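Local coordinates for HIT family hydrolase (Legionella pneumophila subsp. pneumophila, PDB 6D6J), which binds a zinc ion and probably acts as a hydrolase of the histidine triad family, whose members typically cleave nucleotide-linked phosphate bonds, at residues N31-R36 / L47-K52; Q41-L46 / G112-T117; K52-I57 / Y104-H109; Y89-N94 / L108-G113. All blocks are in the same frame, centred on the assembly; numbering follows the deposited sequence.

From the N terminus, contact 1 closes first, pairing strand 32-36 with the end of strand 44-50 as a beta hairpin. Contact 2 opens inside that hairpin, at residues 41-46, and shuts only at 112-117, so the two cross; it joins the start of strand 44-50 to the end of strand 108-112 and the loop after it. Contact 3 is nested within that long loop and ties the zinc-binding segment 52-57, ahead of helix 62-81, to the predicted histidine triad segment. It follows contact 1 in series, the two sharing Lys52. Contact 4 pairs strands 89-95 and 108-112, ending on residues shared with contacts 2 and 3, and adds the outermost strand of the sheet within the chain.

Contact 1: N31-R36 / L47-K52; sequences NILAFR and LIIPKK
Phe35 meets both Leu47 and Ile49 on the face of the sheet that also carries Leu33. Leu47 CD1 lies 3.7 Å from Phe35 CE2, while Leu47 CB stands above one ring face, displaced toward the rim. At the ring edge, near its plane, Ile49 CD1 comes 3.7 Å from Phe35 CE1, and the two side chains cross at about a right angle. A chi1 of 55° sets CG of Phe35 between its backbone N and carbonyl carbon, which carries the ring across to these partners. On the other face Ile32 CG2 touches Ile48 CG2 at 3.6 Å, with Ala34 CB against Ile48 CG1.

The backbone fixes this register. Leu33 with Ile49 and Phe35 with Leu47 are antiparallel hydrogen-bonded pairs; Ile49 N donates to Leu33 O at 2.8 Å. Between them, in the non-hydrogen-bonded pair Ala34-Ile48, Ala34 CA lies 3.1 Å from Leu47 O in a CA-H...O contact. The strand axes approach to 4.7 Å at 155°, an antiparallel hairpin. Beyond the strands, Lys51 N donates to Asn31 O from above the carbonyl plane, over 2.9 Å, and a water links that oxygen to Lys52 N. The extended Lys51 chain runs past Asn31 to bring NZ to a salt bridge with Glu28 and a hydrogen bond to Asp29 O.

Phe13 of helix 12-17 packs edge-to-face with Phe35, whereas Ala34 and Ile48 face Leu78, Ile71 and Ala75 of helix 62-81. Strand 32-36 continues the sheet to 25-28, and Ile48 bonds to Leu108 of strand 108-112.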
# COMPACT_ATOMS: atom_id res chain seq x y z
N ASN B 31 1.62 15.12 -11.83
CA ASN B 31 1.01 13.80 -12.01
C ASN B 31 0.18 13.31 -10.84
O ASN B 31 -0.62 12.38 -11.03
CB ASN B 31 2.11 12.77 -12.25
CG ASN B 31 2.95 13.13 -13.42
OD1 ASN B 31 2.45 13.19 -14.52
ND2 ASN B 31 4.22 13.41 -13.18
N ILE B 32 0.36 13.87 -9.66
CA ILE B 32 -0.14 13.30 -8.41
C ILE B 32 -0.78 14.41 -7.60
O ILE B 32 -0.32 15.56 -7.61
CB ILE B 32 1.03 12.63 -7.63
CG1 ILE B 32 1.48 11.36 -8.38
CG2 ILE B 32 0.65 12.34 -6.16
CD1 ILE B 32 2.79 10.79 -7.93
N LEU B 33 -1.87 14.08 -6.90
CA LEU B 33 -2.54 14.99 -6.00
C LEU B 33 -2.77 14.28 -4.67
O LEU B 33 -3.08 13.08 -4.65
CB LEU B 33 -3.91 15.39 -6.59
CG LEU B 33 -4.71 16.47 -5.88
CD1 LEU B 33 -4.05 17.84 -6.11
CD2 LEU B 33 -6.13 16.48 -6.36
N ALA B 34 -2.65 15.01 -3.56
CA ALA B 34 -2.96 14.44 -2.25
C ALA B 34 -3.89 15.39 -1.52
O ALA B 34 -3.73 16.61 -1.58
CB ALA B 34 -1.72 14.18 -1.41
N PHE B 35 -4.87 14.82 -0.82
CA PHE B 35 -5.89 15.62 -0.15
C PHE B 35 -6.44 14.84 1.04
O PHE B 35 -6.25 13.62 1.15
CB PHE B 35 -7.01 16.04 -1.13
CG PHE B 35 -7.65 14.90 -1.87
CD1 PHE B 35 -7.09 14.42 -3.05
CD2 PHE B 35 -8.82 14.32 -1.40
CE1 PHE B 35 -7.68 13.36 -3.73
CE2 PHE B 35 -9.41 13.26 -2.08
CZ PHE B 35 -8.84 12.79 -3.24
N ARG B 36 -7.13 15.54 1.93
CA ARG B 36 -7.70 14.87 3.09
C ARG B 36 -8.90 14.00 2.72
O ARG B 36 -9.77 14.41 1.94
CB ARG B 36 -8.18 15.89 4.12
CG ARG B 36 -7.07 16.68 4.80
CD ARG B 36 -7.66 17.53 5.90
NE ARG B 36 -6.65 18.20 6.71
CZ ARG B 36 -6.95 18.82 7.85
NH1 ARG B 36 -8.22 18.86 8.25
NH2 ARG B 36 -6.01 19.39 8.57
N LEU B 47 -5.26 11.01 1.32
CA LEU B 47 -5.40 10.20 0.12
C LEU B 47 -4.42 10.72 -0.92
O LEU B 47 -4.33 11.93 -1.14
CB LEU B 47 -6.82 10.35 -0.44
CG LEU B 47 -7.92 9.90 0.53
CD1 LEU B 47 -9.30 10.25 0.01
CD2 LEU B 47 -7.81 8.42 0.82
N ILE B 48 -3.67 9.82 -1.55
CA ILE B 48 -2.73 10.17 -2.61
C ILE B 48 -3.22 9.50 -3.88
O ILE B 48 -3.40 8.27 -3.91
CB ILE B 48 -1.27 9.78 -2.27
CG1 ILE B 48 -0.80 10.33 -0.91
CG2 ILE B 48 -0.33 10.29 -3.37
CD1 ILE B 48 -1.18 9.53 0.32
N ILE B 49 -3.48 10.29 -4.91
CA ILE B 49 -4.09 9.78 -6.14
C ILE B 49 -3.28 10.17 -7.37
O ILE B 49 -2.62 11.23 -7.38
CB ILE B 49 -5.56 10.26 -6.32
CG1 ILE B 49 -5.66 11.77 -6.66
CG2 ILE B 49 -6.38 9.89 -5.11
CD1 ILE B 49 -7.03 12.17 -7.16
N PRO B 50 -3.33 9.38 -8.43
CA PRO B 50 -2.91 9.90 -9.74
C PRO B 50 -3.94 10.89 -10.26
O PRO B 50 -5.14 10.76 -10.01
CB PRO B 50 -2.88 8.64 -10.61
CG PRO B 50 -3.98 7.77 -10.06
CD PRO B 50 -4.03 8.08 -8.56
N LYS B 51 -3.47 11.89 -11.02
CA LYS B 51 -4.41 12.73 -11.76
C LYS B 51 -5.05 11.95 -12.92
O LYS B 51 -6.22 12.16 -13.24
CB LYS B 51 -3.71 14.01 -12.21
CG LYS B 51 -3.36 14.94 -11.05
CD LYS B 51 -2.60 16.17 -11.56
CE LYS B 51 -2.50 17.22 -10.50
NZ LYS B 51 -1.81 18.43 -11.02
N LYS B 52 -4.30 11.04 -13.53
CA LYS B 52 -4.87 10.12 -14.52
C LYS B 52 -5.92 9.22 -13.86
O LYS B 52 -5.72 8.72 -12.74
CB LYS B 52 -3.73 9.23 -15.07
CG LYS B 52 -4.20 8.17 -16.08
CD LYS B 52 -3.02 7.42 -16.64
CE LYS B 52 -3.43 6.40 -17.66
NZ LYS B 52 -2.25 5.83 -18.34
O HOH W 1 -1.40 10.83 -13.22

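Contact 2: Q41-L46 / G112-T117; sequences QAPTHL and GGRQMT
Arg114 reaches over to the backbone of Gln41, and NH2 donates to Gln41 O at 2.9 Å with an N-H...O angle of 169°. The acceptor lies in the guanidinium plane, at its edge. NE gives its hydrogen to a water 2.8 Å away, which in turn donates only a weak bond to Gln41 O. Arg114 NH1 serves Gln115 O of its own segment and forms a salt bridge with the terminal carboxylate of Gly121 of the second subunit. Met116 SD stands over one guanidinium face, offset toward the rim.

The backbones pair once, as an antiparallel hydrogen-bonded pair: Thr44 N donates to Gly112 O at 3.0 Å, and Gly112 N returns to Thr44 O at 2.9 Å. Gly112 O is further approached by Pro43 CD at 3.3 Å and by Ala42 CB at 3.4 Å. With no N-H of its own, Pro43 packs instead, its ring crossing the Arg114 chain at about a right angle. Gln41 N donates to His45 ND1 from within the imidazole plane, while NE2 of that ring is bonded to His109 ND1.

Two reciprocal amide bonds thus end the pairing of strands 44-50 and 108-112, and the carboxylate and carbonyl partners of Arg114 probably favour a fixed, charged guanidinium at the dimer interface.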
# COMPACT_ATOMS: atom_id res chain seq x y z
N GLN B 41 -10.34 8.07 9.28
CA GLN B 41 -10.38 6.89 10.14
C GLN B 41 -9.28 6.91 11.19
O GLN B 41 -9.18 5.96 11.98
CB GLN B 41 -10.27 5.63 9.29
CG GLN B 41 -11.39 5.49 8.27
CD GLN B 41 -12.75 5.41 8.91
OE1 GLN B 41 -13.03 4.48 9.67
NE2 GLN B 41 -13.59 6.39 8.61
N ALA B 42 -8.44 7.93 11.18
CA ALA B 42 -7.39 8.15 12.15
C ALA B 42 -7.24 9.65 12.29
O ALA B 42 -7.80 10.41 11.48
CB ALA B 42 -6.08 7.51 11.67
N PRO B 43 -6.51 10.12 13.30
CA PRO B 43 -6.45 11.58 13.51
C PRO B 43 -5.95 12.35 12.30
O PRO B 43 -6.38 13.49 12.11
CB PRO B 43 -5.58 11.73 14.77
CG PRO B 43 -5.90 10.47 15.55
CD PRO B 43 -5.95 9.40 14.47
N THR B 44 -5.05 11.78 11.49
CA THR B 44 -4.75 12.29 10.16
C THR B 44 -5.00 11.18 9.15
O THR B 44 -4.51 10.05 9.32
CB THR B 44 -3.29 12.77 10.05
OG1 THR B 44 -3.11 13.90 10.90
CG2 THR B 44 -2.92 13.17 8.61
N HIS B 45 -5.76 11.49 8.10
CA HIS B 45 -6.07 10.51 7.06
C HIS B 45 -6.03 11.21 5.71
O HIS B 45 -6.90 12.04 5.39
CB HIS B 45 -7.43 9.87 7.35
CG HIS B 45 -7.80 8.74 6.45
ND1 HIS B 45 -8.88 7.94 6.74
CD2 HIS B 45 -7.30 8.32 5.26
CE1 HIS B 45 -9.03 7.05 5.77
NE2 HIS B 45 -8.08 7.25 4.86
N LEU B 46 -5.02 10.90 4.92
CA LEU B 46 -4.79 11.53 3.63
C LEU B 46 -4.95 10.51 2.52
O LEU B 46 -4.78 9.30 2.72
CB LEU B 46 -3.40 12.19 3.59
CG LEU B 46 -3.18 13.20 4.74
CD1 LEU B 46 -1.73 13.64 4.83
CD2 LEU B 46 -4.10 14.41 4.63
N GLY B 112 -2.49 8.07 10.15
CA GLY B 112 -1.60 8.17 11.29
C GLY B 112 -2.19 9.02 12.39
O GLY B 112 -3.37 9.40 12.36
N GLY B 113 -1.35 9.30 13.39
CA GLY B 113 -1.75 10.12 14.52
C GLY B 113 -2.27 9.33 15.69
O GLY B 113 -2.66 9.94 16.69
N ARG B 114 -2.32 8.02 15.58
CA ARG B 114 -2.61 7.12 16.68
C ARG B 114 -1.91 5.80 16.39
O ARG B 114 -1.43 5.57 15.27
CB ARG B 114 -4.11 6.87 16.84
CG ARG B 114 -4.76 6.15 15.66
CD ARG B 114 -6.16 5.67 16.03
NE ARG B 114 -6.96 5.28 14.86
CZ ARG B 114 -6.93 4.08 14.29
NH1 ARG B 114 -6.12 3.13 14.75
NH2 ARG B 114 -7.71 3.82 13.24
N GLN B 115 -1.88 4.93 17.38
CA GLN B 115 -1.43 3.56 17.15
C GLN B 115 -2.39 2.86 16.19
O GLN B 115 -3.61 2.81 16.42
CB GLN B 115 -1.36 2.80 18.48
CG GLN B 115 -0.93 1.35 18.30
CD GLN B 115 0.52 1.24 17.86
OE1 GLN B 115 1.41 1.77 18.53
NE2 GLN B 115 0.77 0.57 16.75
N MET B 116 -1.85 2.33 15.10
CA MET B 116 -2.63 1.50 14.18
C MET B 116 -2.56 0.06 14.69
O MET B 116 -1.52 -0.38 15.17
CB MET B 116 -2.07 1.63 12.76
CG MET B 116 -1.98 3.10 12.29
SD MET B 116 -3.52 4.02 12.34
CE MET B 116 -4.54 3.08 11.20
N THR B 117 -3.68 -0.65 14.59
CA THR B 117 -3.83 -1.95 15.25
C THR B 117 -3.96 -3.07 14.22
O THR B 117 -4.04 -2.84 13.00
CB THR B 117 -5.02 -1.94 16.22
OG1 THR B 117 -6.22 -1.74 15.48
CG2 THR B 117 -4.86 -0.84 17.27
O HOH W 2 -9.12 7.10 15.20

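Contact 3: K52-I57 / Y104-H109; sequences KHIATI and YHIHLH. With ZN (zinc ion), chain G.
His53 and His105 lean together over the zinc ion, each binding it through ND1 at 2.1 Å. Their rings cross obliquely, with planes at 82°, and both ND1 atoms point at the ion, 3.3 Å from each other. In each, CG lies opposite the backbone N (chi1 of -178° in His105), which swings the two imidazoles out to the shared ion. Obliquely to its ring, His53 CE1 lies 3.1 Å from Tyr104 O, and a water held by His53 NE2 donates to the same oxygen.

Ala55 slots in beside this carbonyl, its CA 3.3 Å from Tyr104 O in a CA-H...O contact. Next along, the methyl CG2 of Thr56 lies against the edge of the Tyr104 ring, 3.7 Å from CD2, the two side chains lying side by side. Cys11 and Cys14 complete the four-ligand zinc site, which joins the loop ahead of helix 62-81 to the predicted histidine triad motif, residues 105-109. Within that motif His107, the predicted nucleophile, has its ND1 bonded in plane to His105 O.

One backbone bond spans the segments, Ile106 N to Ile54 O at 2.8 Å. In one of its two deposited conformers, so tentatively, Ile106 turns CG2 against the Thr56 carbonyl carbon and CD1 toward Ile54 CB. His105 NE2 is held by Pro50 O, steadying the ring from its far side.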
# COMPACT_ATOMS: atom_id res chain seq x y z
N LYS B 52 -4.30 11.04 -13.53
CA LYS B 52 -4.87 10.12 -14.52
C LYS B 52 -5.92 9.22 -13.86
O LYS B 52 -5.72 8.72 -12.74
CB LYS B 52 -3.73 9.23 -15.07
CG LYS B 52 -4.20 8.17 -16.08
CD LYS B 52 -3.02 7.42 -16.64
CE LYS B 52 -3.43 6.40 -17.66
NZ LYS B 52 -2.25 5.83 -18.34
N HIS B 53 -7.04 8.99 -14.55
CA HIS B 53 -8.06 8.08 -14.05
C HIS B 53 -7.66 6.64 -14.33
O HIS B 53 -7.56 6.21 -15.48
CB HIS B 53 -9.41 8.39 -14.69
CG HIS B 53 -10.50 7.50 -14.19
ND1 HIS B 53 -11.20 7.77 -13.03
CD2 HIS B 53 -10.95 6.32 -14.66
CE1 HIS B 53 -12.07 6.79 -12.83
NE2 HIS B 53 -11.93 5.90 -13.79
N ILE B 54 -7.44 5.88 -13.25
CA ILE B 54 -7.21 4.44 -13.30
C ILE B 54 -8.15 3.87 -12.26
O ILE B 54 -8.12 4.31 -11.11
CB ILE B 54 -5.74 4.09 -12.97
CG1 ILE B 54 -4.75 4.80 -13.91
CG2 ILE B 54 -5.57 2.58 -13.02
CD1 ILE B 54 -3.29 4.64 -13.48
N ALA B 55 -8.98 2.90 -12.64
CA ALA B 55 -10.09 2.51 -11.77
C ALA B 55 -9.64 1.75 -10.54
O ALA B 55 -10.08 2.05 -9.42
CB ALA B 55 -11.13 1.68 -12.54
N THR B 56 -8.82 0.71 -10.72
CA THR B 56 -8.37 -0.14 -9.62
C THR B 56 -6.90 -0.52 -9.82
O THR B 56 -6.35 -0.37 -10.91
CB THR B 56 -9.16 -1.46 -9.50
OG1 THR B 56 -8.74 -2.37 -10.52
CG2 THR B 56 -10.67 -1.23 -9.57
N ILE B 57 -6.29 -1.07 -8.77
CA ILE B 57 -4.93 -1.58 -8.89
C ILE B 57 -4.83 -2.62 -10.00
O ILE B 57 -3.78 -2.75 -10.64
CB ILE B 57 -4.46 -2.15 -7.53
CG1 ILE B 57 -4.36 -1.03 -6.47
CG2 ILE B 57 -3.14 -2.92 -7.67
CD1 ILE B 57 -3.28 0.02 -6.73
N TYR B 104 -13.96 4.39 -7.55
CA TYR B 104 -13.23 3.64 -8.57
C TYR B 104 -12.23 4.53 -9.34
O TYR B 104 -12.25 4.68 -10.55
CB TYR B 104 -14.19 2.83 -9.45
CG TYR B 104 -14.63 1.62 -8.65
CD1 TYR B 104 -15.69 1.69 -7.76
CD2 TYR B 104 -13.88 0.46 -8.68
CE1 TYR B 104 -16.02 0.60 -6.96
CE2 TYR B 104 -14.20 -0.62 -7.91
CZ TYR B 104 -15.27 -0.56 -7.05
OH TYR B 104 -15.55 -1.66 -6.28
N HIS B 105 -11.32 5.10 -8.55
CA HIS B 105 -10.14 5.83 -9.02
C HIS B 105 -9.08 5.52 -7.98
O HIS B 105 -9.33 5.75 -6.79
CB HIS B 105 -10.47 7.33 -9.07
CG HIS B 105 -9.36 8.20 -9.58
ND1 HIS B 105 -9.56 9.16 -10.56
CD2 HIS B 105 -8.06 8.34 -9.19
CE1 HIS B 105 -8.44 9.82 -10.77
NE2 HIS B 105 -7.52 9.36 -9.94
N ILE B 106 -7.94 4.97 -8.39
CA ILE B 106 -6.99 4.46 -7.40
C ILE B 106 -6.58 5.55 -6.42
O ILE B 106 -6.44 6.73 -6.76
CB ILE B 106 -5.79 3.73 -8.02
CG1 ILE B 106 -4.98 4.64 -8.94
CG2 ILE B 106 -6.22 2.50 -8.77
CD1 ILE B 106 -3.69 3.99 -9.41
N HIS B 107 -6.40 5.13 -5.17
CA HIS B 107 -6.02 6.05 -4.10
C HIS B 107 -5.27 5.27 -3.04
O HIS B 107 -5.68 4.18 -2.63
CB HIS B 107 -7.24 6.76 -3.49
CG HIS B 107 -8.38 5.85 -3.14
ND1 HIS B 107 -9.21 5.30 -4.09
CD2 HIS B 107 -8.88 5.47 -1.94
CE1 HIS B 107 -10.15 4.59 -3.50
NE2 HIS B 107 -9.97 4.66 -2.19
N LEU B 108 -4.17 5.84 -2.59
CA LEU B 108 -3.42 5.30 -1.47
C LEU B 108 -3.85 6.03 -0.20
O LEU B 108 -3.79 7.26 -0.14
CB LEU B 108 -1.92 5.49 -1.70
CG LEU B 108 -0.97 4.95 -0.63
CD1 LEU B 108 -1.24 3.48 -0.39
CD2 LEU B 108 0.46 5.14 -1.12
N HIS B 109 -4.29 5.27 0.81
CA HIS B 109 -4.63 5.85 2.10
C HIS B 109 -3.38 5.97 2.96
O HIS B 109 -2.59 5.03 3.06
CB HIS B 109 -5.57 4.94 2.88
CG HIS B 109 -6.90 4.72 2.24
ND1 HIS B 109 -8.00 5.51 2.53
CD2 HIS B 109 -7.32 3.77 1.38
CE1 HIS B 109 -9.03 5.08 1.82
NE2 HIS B 109 -8.65 4.01 1.14
ZN ZN G . -11.24 9.42 -11.78
O HOH W 3 -13.85 4.06 -12.72

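Contact 4: Y89-N94 / L108-G113; sequences YRLVFN and LHLLGG
Phe93 offers one ring face to Leu108, whose CD1 stands 3.6 Å from the ring centroid and only 6° off the normal, a CH-pi contact. Leu108 CB meets the same ring at CE1. With chi1 at -179° the Leu108 branch runs away from its own N and over the phenyl ring. Val92 O lies at the edge of the His109 imidazole, in its plane, 3.3 Å from CD2. Also in that plane, a water lies 2.9 Å from His109 NE2, and this water accepts a hydrogen bond from Asn94 ND2. Tyr89 is met obliquely: Leu110 CD1 comes to 3.3 Å from CD2, a tight fit, while Leu91 CG of its own strand lies at the ring edge.

These residues belong to two antiparallel neighbours of the HIT-fold sheet, whose axes approach to 4.7 Å, at 155° between their directions. Strand 108-112 follows the predicted active-site His107, and strand 89-95 pairs antiparallel with a strand of the second subunit, so the sheet runs on through the dimer.

Arg90 with Leu111 and Val92 with His109 are the hydrogen-bonded pairs; Arg90 N reaches Leu111 O at 2.9 Å. On their face Val92 CG2 packs 3.9 Å from Leu111 CD1. His109 ND1 is bonded to His45 NE2, and Trp118 of the second subunit meets the His109 ring. Arg90 NH1 reaches Thr117 O within the chain; Asn94 OD1 accepts from Arg90 NE of the second subunit, a bond returned by Arg90 NE to Asn94 OD1 there.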
# COMPACT_ATOMS: atom_id res chain seq x y z
N TYR B 89 2.90 5.09 10.90
CA TYR B 89 1.67 5.28 10.13
C TYR B 89 1.44 4.04 9.27
O TYR B 89 2.30 3.16 9.18
CB TYR B 89 1.73 6.56 9.28
CG TYR B 89 2.85 6.55 8.27
CD1 TYR B 89 4.12 7.05 8.60
CD2 TYR B 89 2.67 6.02 7.00
CE1 TYR B 89 5.16 7.03 7.66
CE2 TYR B 89 3.68 6.01 6.07
CZ TYR B 89 4.91 6.52 6.40
OH TYR B 89 5.90 6.49 5.44
N ARG B 90 0.26 3.99 8.64
CA ARG B 90 -0.11 2.88 7.79
C ARG B 90 -0.50 3.37 6.41
O ARG B 90 -1.13 4.44 6.27
CB ARG B 90 -1.27 2.11 8.43
CG ARG B 90 -1.81 0.94 7.59
CD ARG B 90 -2.67 0.01 8.43
NE ARG B 90 -1.84 -0.67 9.43
CZ ARG B 90 -2.29 -1.19 10.57
NH1 ARG B 90 -3.58 -1.12 10.90
NH2 ARG B 90 -1.41 -1.76 11.40
N LEU B 91 -0.13 2.60 5.39
CA LEU B 91 -0.48 2.86 4.00
C LEU B 91 -1.36 1.72 3.50
O LEU B 91 -1.02 0.54 3.71
CB LEU B 91 0.79 2.93 3.14
CG LEU B 91 1.77 4.07 3.49
CD1 LEU B 91 3.06 3.92 2.72
CD2 LEU B 91 1.15 5.42 3.23
N VAL B 92 -2.48 2.04 2.85
CA VAL B 92 -3.44 1.02 2.42
C VAL B 92 -3.90 1.29 1.00
O VAL B 92 -4.38 2.40 0.70
CB VAL B 92 -4.67 0.98 3.35
CG1 VAL B 92 -5.62 -0.13 2.92
CG2 VAL B 92 -4.26 0.81 4.81
N PHE B 93 -3.86 0.27 0.13
CA PHE B 93 -4.64 0.26 -1.11
C PHE B 93 -5.78 -0.73 -0.94
O PHE B 93 -5.54 -1.89 -0.60
CB PHE B 93 -3.84 -0.21 -2.34
CG PHE B 93 -2.83 0.78 -2.89
CD1 PHE B 93 -3.25 1.96 -3.52
CD2 PHE B 93 -1.48 0.47 -2.86
CE1 PHE B 93 -2.30 2.82 -4.08
CE2 PHE B 93 -0.54 1.33 -3.41
CZ PHE B 93 -0.95 2.49 -4.03
N ASN B 94 -7.00 -0.30 -1.23
CA ASN B 94 -8.15 -1.19 -1.29
C ASN B 94 -8.43 -1.51 -2.75
O ASN B 94 -8.34 -0.62 -3.61
CB ASN B 94 -9.38 -0.50 -0.71
CG ASN B 94 -9.27 -0.31 0.79
OD1 ASN B 94 -8.44 -0.94 1.46
ND2 ASN B 94 -10.16 0.51 1.34
N LEU B 108 -4.17 5.84 -2.59
CA LEU B 108 -3.42 5.30 -1.47
C LEU B 108 -3.85 6.03 -0.20
O LEU B 108 -3.79 7.26 -0.14
CB LEU B 108 -1.92 5.49 -1.70
CG LEU B 108 -0.97 4.95 -0.63
CD1 LEU B 108 -1.24 3.48 -0.39
CD2 LEU B 108 0.46 5.14 -1.12
N HIS B 109 -4.29 5.27 0.81
CA HIS B 109 -4.63 5.85 2.10
C HIS B 109 -3.38 5.97 2.96
O HIS B 109 -2.59 5.03 3.06
CB HIS B 109 -5.57 4.94 2.88
CG HIS B 109 -6.90 4.72 2.24
ND1 HIS B 109 -8.00 5.51 2.53
CD2 HIS B 109 -7.32 3.77 1.38
CE1 HIS B 109 -9.03 5.08 1.82
NE2 HIS B 109 -8.65 4.01 1.14
N LEU B 110 -3.23 7.13 3.61
CA LEU B 110 -2.16 7.37 4.57
C LEU B 110 -2.84 7.71 5.89
O LEU B 110 -3.52 8.74 6.00
CB LEU B 110 -1.28 8.52 4.09
CG LEU B 110 -0.35 9.21 5.09
CD1 LEU B 110 0.57 8.25 5.82
CD2 LEU B 110 0.45 10.28 4.38
N LEU B 111 -2.68 6.83 6.89
CA LEU B 111 -3.37 6.97 8.17
C LEU B 111 -2.34 7.06 9.29
O LEU B 111 -1.44 6.22 9.39
CB LEU B 111 -4.24 5.73 8.45
CG LEU B 111 -5.30 5.41 7.40
CD1 LEU B 111 -4.89 4.23 6.54
CD2 LEU B 111 -6.66 5.15 8.07
N GLY B 112 -2.49 8.07 10.15
CA GLY B 112 -1.60 8.17 11.29
C GLY B 112 -2.19 9.02 12.39
O GLY B 112 -3.37 9.40 12.36
N GLY B 113 -1.35 9.30 13.39
CA GLY B 113 -1.75 10.12 14.52
C GLY B 113 -2.27 9.33 15.69
O GLY B 113 -2.66 9.94 16.69
O HOH W 4 -10.84 2.79 -0.40